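Local coordinates for ThermoDBP-single stranded DNA binding protein (Thermoproteus tenax, PDB 3TEK), which binds single-stranded DNA, probably standing in for the canonical single-stranded DNA-binding protein that it displaces in the Thermoproteales, at residues 85-88 against 89-93; 71-74 against 75-79. All coordinates share one frame; numbering follows the deposited sequence.

Contact 1: 85-88 against 89-93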
loop_
_atom_site.group_PDB
_atom_site.type_symbol
_atom_site.label_atom_id
_atom_site.label_comp_id
_atom_site.label_asym_id
_atom_site.label_seq_id
_atom_site.Cartn_x
_atom_site.Cartn_y
_atom_site.Cartn_z
ATOM N N PHE A 85 11.207 8.332 2.021
ATOM C CA PHE A 85 9.810 7.857 2.118
ATOM C C PHE A 85 8.976 8.284 0.935
ATOM O O PHE A 85 8.222 7.478 0.397
ATOM C CB PHE A 85 9.148 8.335 3.380
ATOM C CG PHE A 85 7.754 7.789 3.599
ATOM C CD1 PHE A 85 7.558 6.459 3.927
ATOM C CD2 PHE A 85 6.656 8.620 3.518
ATOM C CE1 PHE A 85 6.264 5.950 4.152
ATOM C CE2 PHE A 85 5.351 8.130 3.753
ATOM C CZ PHE A 85 5.158 6.802 4.072
ATOM N N ARG A 86 9.118 9.540 0.517
ATOM C CA ARG A 86 8.307 10.038 -0.601
ATOM C C ARG A 86 8.686 9.301 -1.880
ATOM O O ARG A 86 7.816 8.872 -2.650
ATOM C CB ARG A 86 8.465 11.557 -0.803
ATOM C CG ARG A 86 7.942 12.451 0.317
ATOM C CD ARG A 86 6.414 12.523 0.332
ATOM N NE ARG A 86 5.921 13.169 1.564
ATOM C CZ ARG A 86 5.398 14.398 1.660
ATOM N NH1 ARG A 86 5.254 15.185 0.585
ATOM N NH2 ARG A 86 5.008 14.836 2.853
ATOM N N GLU A 87 9.991 9.151 -2.112
ATOM C CA GLU A 87 10.469 8.444 -3.312
ATOM C C GLU A 87 10.046 6.961 -3.346
ATOM O O GLU A 87 9.592 6.464 -4.371
ATOM C CB GLU A 87 11.987 8.526 -3.415
ATOM C CG GLU A 87 12.586 7.591 -4.464
ATOM C CD GLU A 87 12.028 7.876 -5.846
ATOM O OE1 GLU A 87 11.501 9.004 -6.035
ATOM O OE2 GLU A 87 12.096 6.984 -6.743
ATOM N N THR A 88 10.222 6.257 -2.241
ATOM C CA THR A 88 9.897 4.832 -2.200
ATOM C C THR A 88 8.382 4.584 -2.178
ATOM O O THR A 88 7.933 3.586 -2.704
ATOM C CB THR A 88 10.640 4.060 -1.071
ATOM O OG1 THR A 88 10.263 4.539 0.242
ATOM C CG2 THR A 88 12.169 4.113 -1.283
ATOM N N SER A 89 7.595 5.524 -1.627
ATOM C CA SER A 89 6.150 5.444 -1.778
ATOM C C SER A 89 5.732 5.629 -3.249
ATOM O O SER A 89 4.849 4.919 -3.752
ATOM C CB SER A 89 5.448 6.425 -0.818
ATOM O OG SER A 89 5.630 7.740 -1.288
ATOM N N ARG A 90 6.407 6.517 -3.971
ATOM C CA ARG A 90 6.160 6.642 -5.410
ATOM C C ARG A 90 6.557 5.403 -6.191
ATOM O O ARG A 90 5.910 5.084 -7.169
ATOM C CB ARG A 90 6.881 7.851 -6.009
ATOM C CG ARG A 90 6.172 9.147 -5.722
ATOM C CD ARG A 90 4.978 9.270 -6.781
ATOM N NE ARG A 90 4.054 10.381 -6.542
ATOM C CZ ARG A 90 2.982 10.653 -7.296
ATOM N NH1 ARG A 90 2.667 9.911 -8.361
ATOM N NH2 ARG A 90 2.214 11.685 -6.984
ATOM N N GLU A 91 7.635 4.736 -5.763
ATOM C CA GLU A 91 8.122 3.536 -6.451
ATOM C C GLU A 91 7.149 2.393 -6.237
ATOM O O GLU A 91 6.910 1.606 -7.137
ATOM C CB GLU A 91 9.535 3.155 -5.961
ATOM C CG GLU A 91 10.639 4.059 -6.531
ATOM C CD GLU A 91 11.999 3.812 -5.914
ATOM O OE1 GLU A 91 12.155 2.774 -5.265
ATOM O OE2 GLU A 91 12.932 4.646 -6.081
ATOM N N LEU A 92 6.580 2.318 -5.033
ATOM C CA LEU A 92 5.492 1.382 -4.739
ATOM C C LEU A 92 4.242 1.621 -5.597
ATOM O O LEU A 92 3.631 0.669 -6.107
ATOM C CB LEU A 92 5.113 1.475 -3.257
ATOM C CG LEU A 92 3.971 0.588 -2.798
ATOM C CD1 LEU A 92 4.221 -0.886 -3.154
ATOM C CD2 LEU A 92 3.762 0.814 -1.262
ATOM N N PHE A 93 3.855 2.885 -5.720
ATOM C CA PHE A 93 2.672 3.258 -6.480
ATOM C C PHE A 93 2.847 2.858 -7.952
ATOM O O PHE A 93 1.968 2.235 -8.549
ATOM C CB PHE A 93 2.438 4.761 -6.344
ATOM C CG PHE A 93 1.366 5.317 -7.263
ATOM C CD1 PHE A 93 0.018 5.178 -6.957
ATOM C CD2 PHE A 93 1.717 6.038 -8.407
ATOM C CE1 PHE A 93 -0.985 5.742 -7.798
ATOM C CE2 PHE A 93 0.738 6.601 -9.233
ATOM C CZ PHE A 93 -0.608 6.444 -8.923
#
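The carboxylates of Glu87 and Glu91, one turn apart on helix 83-108, meet with their planes 71° to each other, one oxygen of each close to the other. Glu87 OE2 lies 2.6 Å from Glu91 OE2, and the same Glu87 oxygen rests 3.3 Å from Glu91 CG, so one acid lies against the aliphatic shank of the other. A bend and a straight run bring them together: the Glu87 chain turns at chi2 forward along the helix, towards Glu91, whereas Glu91 runs extended beyond CG.

Ser89 instead folds back on the preceding turn. Ser89 OG, placed between its own backbone N and carbonyl carbon by a chi1 of 73°, donates to Arg86 O at 2.8 Å. It comes from above the carbonyl plane, with a C=O...donor angle of 113°. Arg90 N reaches that oxygen at 3.0 Å from the same face, so Arg86 O accepts two bonds. Ser89 N to Phe85 O and Leu92 N to Thr88 O continue the alpha-helical ladder. Thr88 OG1 has its partners beyond the segments, at Lys84 O and Leu131 N, and Ser89 touches Leu56 and Leu131.

The buried serine hydroxyl is thus satisfied within its own helix, on the side packed against helix 52-68 and strand 131-142. Between the two acids, an oxygen separation this short suggests a shared proton, with the pKa of at least one group probably raised.

Contact 2: 71-74 against 75-79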
loop_
_atom_site.group_PDB
_atom_site.type_symbol
_atom_site.label_atom_id
_atom_site.label_comp_id
_atom_site.label_asym_id
_atom_site.label_seq_id
_atom_site.Cartn_x
_atom_site.Cartn_y
_atom_site.Cartn_z
ATOM N N ASP A 71 4.878 7.652 20.457
ATOM C CA ASP A 71 6.082 8.128 19.736
ATOM C C ASP A 71 6.093 7.653 18.265
ATOM O O ASP A 71 6.822 8.187 17.452
ATOM C CB ASP A 71 7.408 7.737 20.428
ATOM C CG ASP A 71 8.604 8.646 19.995
ATOM O OD1 ASP A 71 9.605 8.142 19.436
ATOM O OD2 ASP A 71 8.533 9.881 20.188
ATOM N N GLY A 72 5.289 6.651 17.945
ATOM C CA GLY A 72 5.041 6.263 16.568
ATOM C C GLY A 72 4.632 7.438 15.708
ATOM O O GLY A 72 5.078 7.557 14.570
ATOM N N GLU A 73 3.813 8.341 16.261
ATOM C CA GLU A 73 3.433 9.545 15.534
ATOM C C GLU A 73 4.628 10.495 15.259
ATOM O O GLU A 73 4.684 11.125 14.217
ATOM C CB GLU A 73 2.278 10.265 16.254
ATOM C CG GLU A 73 1.543 11.322 15.391
ATOM C CD GLU A 73 0.881 10.763 14.108
ATOM O OE1 GLU A 73 0.664 9.532 13.995
ATOM O OE2 GLU A 73 0.573 11.573 13.201
ATOM N N ASN A 74 5.584 10.580 16.182
ATOM C CA ASN A 74 6.813 11.358 15.949
ATOM C C ASN A 74 7.665 10.769 14.828
ATOM O O ASN A 74 8.253 11.498 14.052
ATOM C CB ASN A 74 7.638 11.448 17.228
ATOM C CG ASN A 74 6.949 12.276 18.281
ATOM O OD1 ASN A 74 6.420 13.332 17.989
ATOM N ND2 ASN A 74 6.956 11.807 19.501
ATOM N N ILE A 75 7.730 9.440 14.783
ATOM C CA ILE A 75 8.504 8.738 13.768
ATOM C C ILE A 75 7.855 9.080 12.450
ATOM O O ILE A 75 8.523 9.504 11.518
ATOM C CB ILE A 75 8.506 7.206 13.961
ATOM C CG1 ILE A 75 9.056 6.810 15.347
ATOM C CG2 ILE A 75 9.358 6.541 12.882
ATOM C CD1 ILE A 75 9.029 5.285 15.657
ATOM N N PHE A 76 6.542 8.923 12.394
ATOM C CA PHE A 76 5.805 9.189 11.163
ATOM C C PHE A 76 5.976 10.619 10.653
ATOM O O PHE A 76 6.201 10.839 9.452
ATOM C CB PHE A 76 4.321 8.892 11.318
ATOM C CG PHE A 76 3.551 9.091 10.047
ATOM C CD1 PHE A 76 3.783 8.275 8.949
ATOM C CD2 PHE A 76 2.609 10.101 9.944
ATOM C CE1 PHE A 76 3.107 8.469 7.768
ATOM C CE2 PHE A 76 1.906 10.299 8.778
ATOM C CZ PHE A 76 2.154 9.480 7.678
ATOM N N ASN A 77 5.846 11.575 11.567
ATOM C CA ASN A 77 5.998 12.991 11.215
ATOM C C ASN A 77 7.376 13.317 10.661
ATOM O O ASN A 77 7.493 14.103 9.738
ATOM C CB ASN A 77 5.645 13.895 12.409
ATOM C CG ASN A 77 4.151 14.030 12.601
ATOM O OD1 ASN A 77 3.383 13.826 11.662
ATOM N ND2 ASN A 77 3.727 14.359 13.825
ATOM N N ARG A 78 8.411 12.680 11.204
ATOM C CA ARG A 78 9.738 12.821 10.639
ATOM C C ARG A 78 9.841 12.234 9.221
ATOM O O ARG A 78 10.298 12.906 8.303
ATOM C CB ARG A 78 10.768 12.149 11.515
ATOM C CG ARG A 78 12.154 12.173 10.905
ATOM C CD ARG A 78 13.169 11.768 11.920
ATOM N NE ARG A 78 12.915 10.423 12.412
ATOM C CZ ARG A 78 13.250 9.295 11.777
ATOM N NH1 ARG A 78 13.844 9.321 10.579
ATOM N NH2 ARG A 78 12.973 8.121 12.340
ATOM N N ILE A 79 9.442 10.979 9.045
ATOM C CA ILE A 79 9.699 10.314 7.777
ATOM C C ILE A 79 8.775 10.756 6.668
ATOM O O ILE A 79 9.148 10.692 5.477
ATOM C CB ILE A 79 9.669 8.767 7.895
ATOM C CG1 ILE A 79 8.270 8.246 8.184
ATOM C CG2 ILE A 79 10.611 8.307 8.955
ATOM C CD1 ILE A 79 8.174 6.739 8.045
#
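Backbone bonding comes first: Ile75 N to Asp71 O, at 3.1 Å and in the carbonyl plane, and Phe76 N to Gly72 O, at 3.0 Å, are i to i+4 links of helix 71-79. Asn77 N to Glu73 O and Arg78 N to Asn74 O extend the ladder, so all four carbonyls of 71-74 accept from the next turn.

Among polar side chains, Asn74 ND2 donates to Asp71 OD2 over 2.6 Å. The aspartate oxygen lies near the amide plane, but the amide approaches from above the carboxylate plane. This bond ties together two side chains three residues apart. Glu73 bends at chi2 (60°), which carries OE2 to 3.9 Å from Asn77 OD1, with carboxylate and amide planes nearly perpendicular at 88°. Its other oxygen, OE1, is engaged by Arg65 in a salt bridge.

Packing completes the set. Glu73 and Phe76 run side by side in the same direction, OE2 standing 4.1 Å from Phe76 CD2 at an oblique approach to the ring. Ile75 lays CG1 3.4 Å from Asp71 O, while Ile79 CG2 sits over one face of the Arg78 guanidinium, offset toward its rim.

Toward helix 52-68, Ile75 meets Leu64 and Phe68, and Phe76 meets Ala61 and Leu64; Arg78 reaches across to Pro126 O and Asp127 O in the turn between strands 116-124 and 131-142.

How the contacts relate
From the N terminus, the chain passes through strands 13-20 and 23-31 and helix 52-68 before reaching contact 2 in helix 71-79; contact 1 follows near the start of helix 83-108. Each pair of segments is continuous, so neither contact closes a long loop, and the two stand in series without nesting or crossing. Their centres are about 17 Å apart, yet the end of one meets the beginning of the other: Ile79 O packs 3.2 Å from Phe85 CB, and Ser82 OG in the connection bonds to both Ile79 O and Phe85 N. Both helices also contact helix 52-68, contact 2 near its C-terminal end and contact 1 nearer its N-terminal half.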